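Local atomic coordinates of uncharacterized protein YycE (Bacillus subtilis, PDB entry 1TWU), a protein that is of unknown function but probably belongs with the glyoxalase and fosfomycin resistance proteins of the vicinal oxygen chelate superfamily. Residues A[12-25]-A[59-73]. Residues are numbered along the deposited sequence; the frame is centred on the assembly and turned at random.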
loop_
_atom_site.group_PDB
_atom_site.type_symbol
_atom_site.label_atom_id
_atom_site.label_comp_id
_atom_site.label_asym_id
_atom_site.label_seq_id
_atom_site.Cartn_x
_atom_site.Cartn_y
_atom_site.Cartn_z
ATOM N N GLN A 12 -6.063 -6.489 -11.047
ATOM C CA GLN A 12 -4.813 -5.891 -10.611
ATOM C C GLN A 12 -5.043 -5.096 -9.337
ATOM O O GLN A 12 -6.184 -4.824 -8.975
ATOM C CB GLN A 12 -4.334 -4.940 -11.701
ATOM C CG GLN A 12 -2.914 -5.100 -12.123
ATOM C CD GLN A 12 -2.607 -4.284 -13.359
ATOM O OE1 GLN A 12 -2.752 -3.056 -13.368
ATOM N NE2 GLN A 12 -2.182 -4.963 -14.418
ATOM N N ILE A 13 -3.958 -4.728 -8.666
ATOM C CA ILE A 13 -4.042 -3.925 -7.452
ATOM C C ILE A 13 -2.938 -2.877 -7.489
ATOM O O ILE A 13 -1.779 -3.181 -7.792
ATOM C CB ILE A 13 -3.902 -4.775 -6.169
ATOM C CG1 ILE A 13 -5.067 -5.756 -6.075
ATOM C CG2 ILE A 13 -3.919 -3.871 -4.933
ATOM C CD1 ILE A 13 -5.042 -6.595 -4.830
ATOM N N ARG A 14 -3.318 -1.639 -7.193
ATOM C CA ARG A 14 -2.393 -0.522 -7.202
ATOM C C ARG A 14 -2.425 0.296 -5.916
ATOM O O ARG A 14 -3.494 0.587 -5.376
ATOM C CB ARG A 14 -2.706 0.405 -8.385
ATOM C CG ARG A 14 -1.918 1.715 -8.375
ATOM C CD ARG A 14 -2.329 2.653 -9.495
ATOM N NE ARG A 14 -1.933 2.146 -10.809
ATOM C CZ ARG A 14 -2.187 2.755 -11.966
ATOM N NH1 ARG A 14 -2.841 3.907 -11.988
ATOM N NH2 ARG A 14 -1.784 2.209 -13.106
ATOM N N ILE A 15 -1.236 0.642 -5.427
ATOM C CA ILE A 15 -1.082 1.494 -4.250
ATOM C C ILE A 15 -0.597 2.793 -4.880
ATOM O O ILE A 15 0.502 2.833 -5.444
ATOM C CB ILE A 15 0.016 0.990 -3.302
ATOM C CG1 ILE A 15 -0.376 -0.365 -2.719
ATOM C CG2 ILE A 15 0.229 1.991 -2.180
ATOM C CD1 ILE A 15 -1.588 -0.306 -1.805
ATOM N N ALA A 16 -1.418 3.839 -4.818
ATOM C CA ALA A 16 -1.059 5.130 -5.406
ATOM C C ALA A 16 -0.809 6.166 -4.325
ATOM O O ALA A 16 -1.622 6.338 -3.422
ATOM C CB ALA A 16 -2.159 5.604 -6.341
ATOM N N ARG A 17 0.329 6.845 -4.427
ATOM C CA ARG A 17 0.724 7.873 -3.471
ATOM C C ARG A 17 1.170 9.139 -4.192
ATOM O O ARG A 17 1.789 9.078 -5.253
ATOM C CB ARG A 17 1.876 7.370 -2.592
ATOM C CG ARG A 17 1.536 6.150 -1.743
ATOM C CD ARG A 17 2.792 5.523 -1.138
ATOM N NE ARG A 17 3.550 6.469 -0.322
ATOM C CZ ARG A 17 3.226 6.822 0.919
ATOM N NH1 ARG A 17 2.151 6.301 1.504
ATOM N NH2 ARG A 17 3.977 7.703 1.574
ATOM N N PRO A 18 0.860 10.311 -3.622
ATOM C CA PRO A 18 1.236 11.602 -4.207
ATOM C C PRO A 18 2.656 12.013 -3.810
ATOM O O PRO A 18 3.176 11.566 -2.790
ATOM C CB PRO A 18 0.199 12.538 -3.623
ATOM C CG PRO A 18 0.053 11.993 -2.226
ATOM C CD PRO A 18 -0.034 10.501 -2.463
ATOM N N THR A 19 3.284 12.868 -4.611
ATOM C CA THR A 19 4.634 13.331 -4.299
ATOM C C THR A 19 4.899 14.707 -4.891
ATOM O O THR A 19 4.248 15.119 -5.844
ATOM C CB THR A 19 5.734 12.348 -4.831
ATOM O OG1 THR A 19 7.020 12.781 -4.367
ATOM C CG2 THR A 19 5.749 12.307 -6.363
ATOM N N GLY A 20 5.848 15.421 -4.306
ATOM C CA GLY A 20 6.208 16.724 -4.822
ATOM C C GLY A 20 7.596 16.624 -5.436
ATOM O O GLY A 20 8.149 17.611 -5.920
ATOM N N GLN A 21 8.171 15.423 -5.413
ATOM C CA GLN A 21 9.504 15.206 -5.963
ATOM C C GLN A 21 9.557 13.835 -6.631
ATOM O O GLN A 21 10.176 12.903 -6.122
ATOM C CB GLN A 21 10.546 15.310 -4.843
ATOM C CG GLN A 21 10.285 14.392 -3.650
ATOM C CD GLN A 21 11.332 14.545 -2.563
ATOM O OE1 GLN A 21 12.441 15.014 -2.819
ATOM N NE2 GLN A 21 10.992 14.137 -1.349
ATOM N N LEU A 22 8.904 13.729 -7.786
ATOM C CA LEU A 22 8.836 12.477 -8.538
ATOM C C LEU A 22 10.196 11.966 -9.018
ATOM O O LEU A 22 10.380 10.767 -9.214
ATOM C CB LEU A 22 7.878 12.636 -9.732
ATOM C CG LEU A 22 7.407 11.382 -10.485
ATOM C CD1 LEU A 22 6.662 10.441 -9.557
ATOM C CD2 LEU A 22 6.501 11.804 -11.624
ATOM N N ASP A 23 11.152 12.863 -9.211
ATOM C CA ASP A 23 12.464 12.419 -9.647
ATOM C C ASP A 23 13.191 11.723 -8.507
ATOM O O ASP A 23 13.880 10.728 -8.723
ATOM C CB ASP A 23 13.284 13.594 -10.162
ATOM C CG ASP A 23 12.772 14.120 -11.495
ATOM O OD1 ASP A 23 12.531 13.300 -12.416
ATOM O OD2 ASP A 23 12.617 15.356 -11.623
ATOM N N GLU A 24 13.036 12.246 -7.293
ATOM C CA GLU A 24 13.665 11.645 -6.121
ATOM C C GLU A 24 13.063 10.268 -5.872
ATOM O O GLU A 24 13.767 9.318 -5.520
ATOM C CB GLU A 24 13.446 12.521 -4.893
ATOM C CG GLU A 24 14.296 13.756 -4.897
ATOM C CD GLU A 24 15.760 13.434 -5.144
ATOM O OE1 GLU A 24 16.273 12.460 -4.550
ATOM O OE2 GLU A 24 16.402 14.161 -5.930
ATOM N N ILE A 25 11.750 10.184 -6.051
ATOM C CA ILE A 25 11.013 8.943 -5.879
ATOM C C ILE A 25 11.525 7.898 -6.880
ATOM O O ILE A 25 11.727 6.730 -6.526
ATOM C CB ILE A 25 9.488 9.190 -6.079
ATOM C CG1 ILE A 25 8.934 9.980 -4.891
ATOM C CG2 ILE A 25 8.752 7.884 -6.269
ATOM C CD1 ILE A 25 9.015 9.254 -3.555
ATOM N N TYR A 59 0.445 -6.457 -8.887
ATOM C CA TYR A 59 0.542 -5.634 -7.693
ATOM C C TYR A 59 1.648 -4.640 -7.992
ATOM O O TYR A 59 2.800 -5.029 -8.178
ATOM C CB TYR A 59 0.938 -6.466 -6.468
ATOM C CG TYR A 59 -0.094 -7.484 -6.038
ATOM C CD1 TYR A 59 -0.128 -8.760 -6.608
ATOM C CD2 TYR A 59 -1.050 -7.167 -5.068
ATOM C CE1 TYR A 59 -1.090 -9.691 -6.220
ATOM C CE2 TYR A 59 -2.014 -8.088 -4.673
ATOM C CZ TYR A 59 -2.030 -9.347 -5.252
ATOM O OH TYR A 59 -2.999 -10.256 -4.870
ATOM N N HIS A 60 1.301 -3.359 -8.060
ATOM C CA HIS A 60 2.305 -2.347 -8.337
ATOM C C HIS A 60 2.053 -1.052 -7.582
ATOM O O HIS A 60 1.001 -0.861 -6.959
ATOM C CB HIS A 60 2.389 -2.055 -9.845
ATOM C CG HIS A 60 1.136 -1.472 -10.428
ATOM N ND1 HIS A 60 0.123 -2.249 -10.948
ATOM C CD2 HIS A 60 0.726 -0.187 -10.553
ATOM C CE1 HIS A 60 -0.857 -1.468 -11.367
ATOM N NE2 HIS A 60 -0.517 -0.212 -11.138
ATOM N N LEU A 61 3.044 -0.168 -7.641
ATOM C CA LEU A 61 2.978 1.129 -6.990
ATOM C C LEU A 61 2.843 2.192 -8.066
ATOM O O LEU A 61 3.292 1.994 -9.196
ATOM C CB LEU A 61 4.272 1.408 -6.214
ATOM C CG LEU A 61 4.738 0.481 -5.090
ATOM C CD1 LEU A 61 6.077 0.970 -4.537
ATOM C CD2 LEU A 61 3.689 0.456 -3.992
ATOM N N GLU A 62 2.204 3.304 -7.722
ATOM C CA GLU A 62 2.099 4.434 -8.634
ATOM C C GLU A 62 2.392 5.699 -7.837
ATOM O O GLU A 62 1.929 5.860 -6.711
ATOM C CB GLU A 62 0.713 4.571 -9.265
ATOM C CG GLU A 62 0.622 5.858 -10.086
ATOM C CD GLU A 62 -0.771 6.186 -10.586
ATOM O OE1 GLU A 62 -1.754 5.889 -9.874
ATOM O OE2 GLU A 62 -0.879 6.768 -11.688
ATOM N N PHE A 63 3.186 6.589 -8.413
ATOM C CA PHE A 63 3.506 7.854 -7.757
ATOM C C PHE A 63 3.117 8.963 -8.719
ATOM O O PHE A 63 3.451 8.917 -9.910
ATOM C CB PHE A 63 4.998 7.930 -7.416
ATOM C CG PHE A 63 5.398 7.039 -6.270
ATOM C CD1 PHE A 63 5.269 7.477 -4.952
ATOM C CD2 PHE A 63 5.873 5.749 -6.507
ATOM C CE1 PHE A 63 5.607 6.646 -3.886
ATOM C CE2 PHE A 63 6.215 4.905 -5.448
ATOM C CZ PHE A 63 6.083 5.353 -4.134
ATOM N N THR A 64 2.390 9.945 -8.201
ATOM C CA THR A 64 1.932 11.063 -9.009
ATOM C C THR A 64 2.314 12.420 -8.418
ATOM O O THR A 64 2.410 12.583 -7.201
ATOM C CB THR A 64 0.398 11.007 -9.195
ATOM O OG1 THR A 64 -0.248 10.980 -7.912
ATOM C CG2 THR A 64 0.009 9.760 -9.977
ATOM N N GLN A 65 2.532 13.385 -9.307
ATOM C CA GLN A 65 2.888 14.745 -8.927
ATOM C C GLN A 65 2.047 15.712 -9.751
ATOM O O GLN A 65 1.960 15.581 -10.971
ATOM C CB GLN A 65 4.375 14.979 -9.192
ATOM C CG GLN A 65 4.864 16.373 -8.862
ATOM C CD GLN A 65 6.369 16.492 -8.977
ATOM O OE1 GLN A 65 6.910 17.590 -9.085
ATOM N NE2 GLN A 65 7.053 15.363 -8.944
ATOM N N TYR A 66 1.423 16.679 -9.086
ATOM C CA TYR A 66 0.595 17.654 -9.786
ATOM C C TYR A 66 1.402 18.867 -10.250
ATOM O O TYR A 66 2.249 19.374 -9.518
ATOM C CB TYR A 66 -0.554 18.104 -8.893
ATOM C CG TYR A 66 -1.561 18.962 -9.619
ATOM C CD1 TYR A 66 -2.236 18.483 -10.741
ATOM C CD2 TYR A 66 -1.819 20.266 -9.201
ATOM C CE1 TYR A 66 -3.143 19.285 -11.433
ATOM C CE2 TYR A 66 -2.721 21.077 -9.883
ATOM C CZ TYR A 66 -3.379 20.585 -10.999
ATOM O OH TYR A 66 -4.254 21.405 -11.683
ATOM N N GLU A 67 1.133 19.316 -11.474
ATOM C CA GLU A 67 1.834 20.456 -12.059
ATOM C C GLU A 67 1.766 21.688 -11.171
ATOM O O GLU A 67 2.748 22.422 -11.035
ATOM C CB GLU A 67 1.249 20.802 -13.428
ATOM C CG GLU A 67 -0.251 21.069 -13.412
ATOM C CD GLU A 67 -0.733 21.866 -14.626
ATOM O OE1 GLU A 67 -0.127 21.734 -15.714
ATOM O OE2 GLU A 67 -1.728 22.616 -14.492
ATOM N N GLY A 68 0.602 21.919 -10.575
ATOM C CA GLY A 68 0.438 23.068 -9.706
ATOM C C GLY A 68 0.838 22.768 -8.272
ATOM O O GLY A 68 0.125 23.117 -7.331
ATOM N N GLY A 69 1.982 22.114 -8.103
ATOM C CA GLY A 69 2.446 21.788 -6.768
ATOM C C GLY A 69 1.676 20.642 -6.145
ATOM O O GLY A 69 0.445 20.601 -6.189
ATOM N N SER A 70 2.411 19.705 -5.560
ATOM C CA SER A 70 1.805 18.548 -4.927
ATOM C C SER A 70 2.627 18.185 -3.697
ATOM O O SER A 70 3.830 18.436 -3.651
ATOM C CB SER A 70 1.785 17.377 -5.914
ATOM O OG SER A 70 0.993 16.307 -5.428
ATOM N N THR A 71 1.982 17.610 -2.693
ATOM C CA THR A 71 2.695 17.210 -1.488
ATOM C C THR A 71 2.515 15.711 -1.303
ATOM O O THR A 71 1.546 15.133 -1.795
ATOM C CB THR A 71 2.152 17.925 -0.226
ATOM O OG1 THR A 71 0.828 17.456 0.057
ATOM C CG2 THR A 71 2.111 19.436 -0.435
ATOM N N ALA A 72 3.452 15.087 -0.600
ATOM C CA ALA A 72 3.382 13.659 -0.335
ATOM C C ALA A 72 2.553 13.478 0.934
ATOM O O ALA A 72 2.320 14.441 1.659
ATOM C CB ALA A 72 4.778 13.105 -0.135
ATOM N N PRO A 73 2.081 12.250 1.215
ATOM C CA PRO A 73 1.288 12.071 2.434
ATOM C C PRO A 73 2.096 12.507 3.653
ATOM O O PRO A 73 3.327 12.473 3.634
ATOM C CB PRO A 73 1.011 10.564 2.451
ATOM C CG PRO A 73 1.009 10.199 1.006
ATOM C CD PRO A 73 2.181 10.985 0.463
#
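Ile25 drops its CG2 methyl onto one face of the Phe63 ring, 18° off the ring normal, and so seats the first turn of helix 22-32 on the sheet of a βαβββ module, the repeating unit of the vicinal oxygen chelate fold. The order 1-4-3-2 puts 12-18 beside 59-66, and the parallel bridges from Ile13-Tyr59 to Pro18-Thr64 set their direction; backbone bonds alternate from His60 N to Ile13 O through to Thr19 N to Thr64 O. Residues 12-16 also pair antiparallel with a strand of the second subunit, so the sheet runs on across the interface. Leu22 fills the hollow beside Phe63 CB, its CD1 3.7 Å from that atom, while Tyr29 meets the ring from elsewhere on the same helix. Arg17 lies alongside Phe63, with its CB 4.0 Å from Phe63 CE1; bent at chi3 (57°), it brings its guanidinium face over Pro73 CG and also forms a cation-pi pair with Trp126. Beyond the strands, the chain at 70-73 doubles back, and the Pro73 ring abuts the Pro18 ring, Pro18 CG to Pro73 CD 3.6 Å.

Arg14, His60 and Glu62 form a polar cluster on the other face of the sheet, which Ala16 and Pro18 share. Arg14 NH1 and Glu62 OE1 form a salt bridge at 3.1 Å, though the hydrogen bond within it is weak and bent. By contrast, Arg14 NE lies 2.8 Å from His60 NE2 in a nearly straight hydrogen bond (172°), with NE2 in the guanidinium plane.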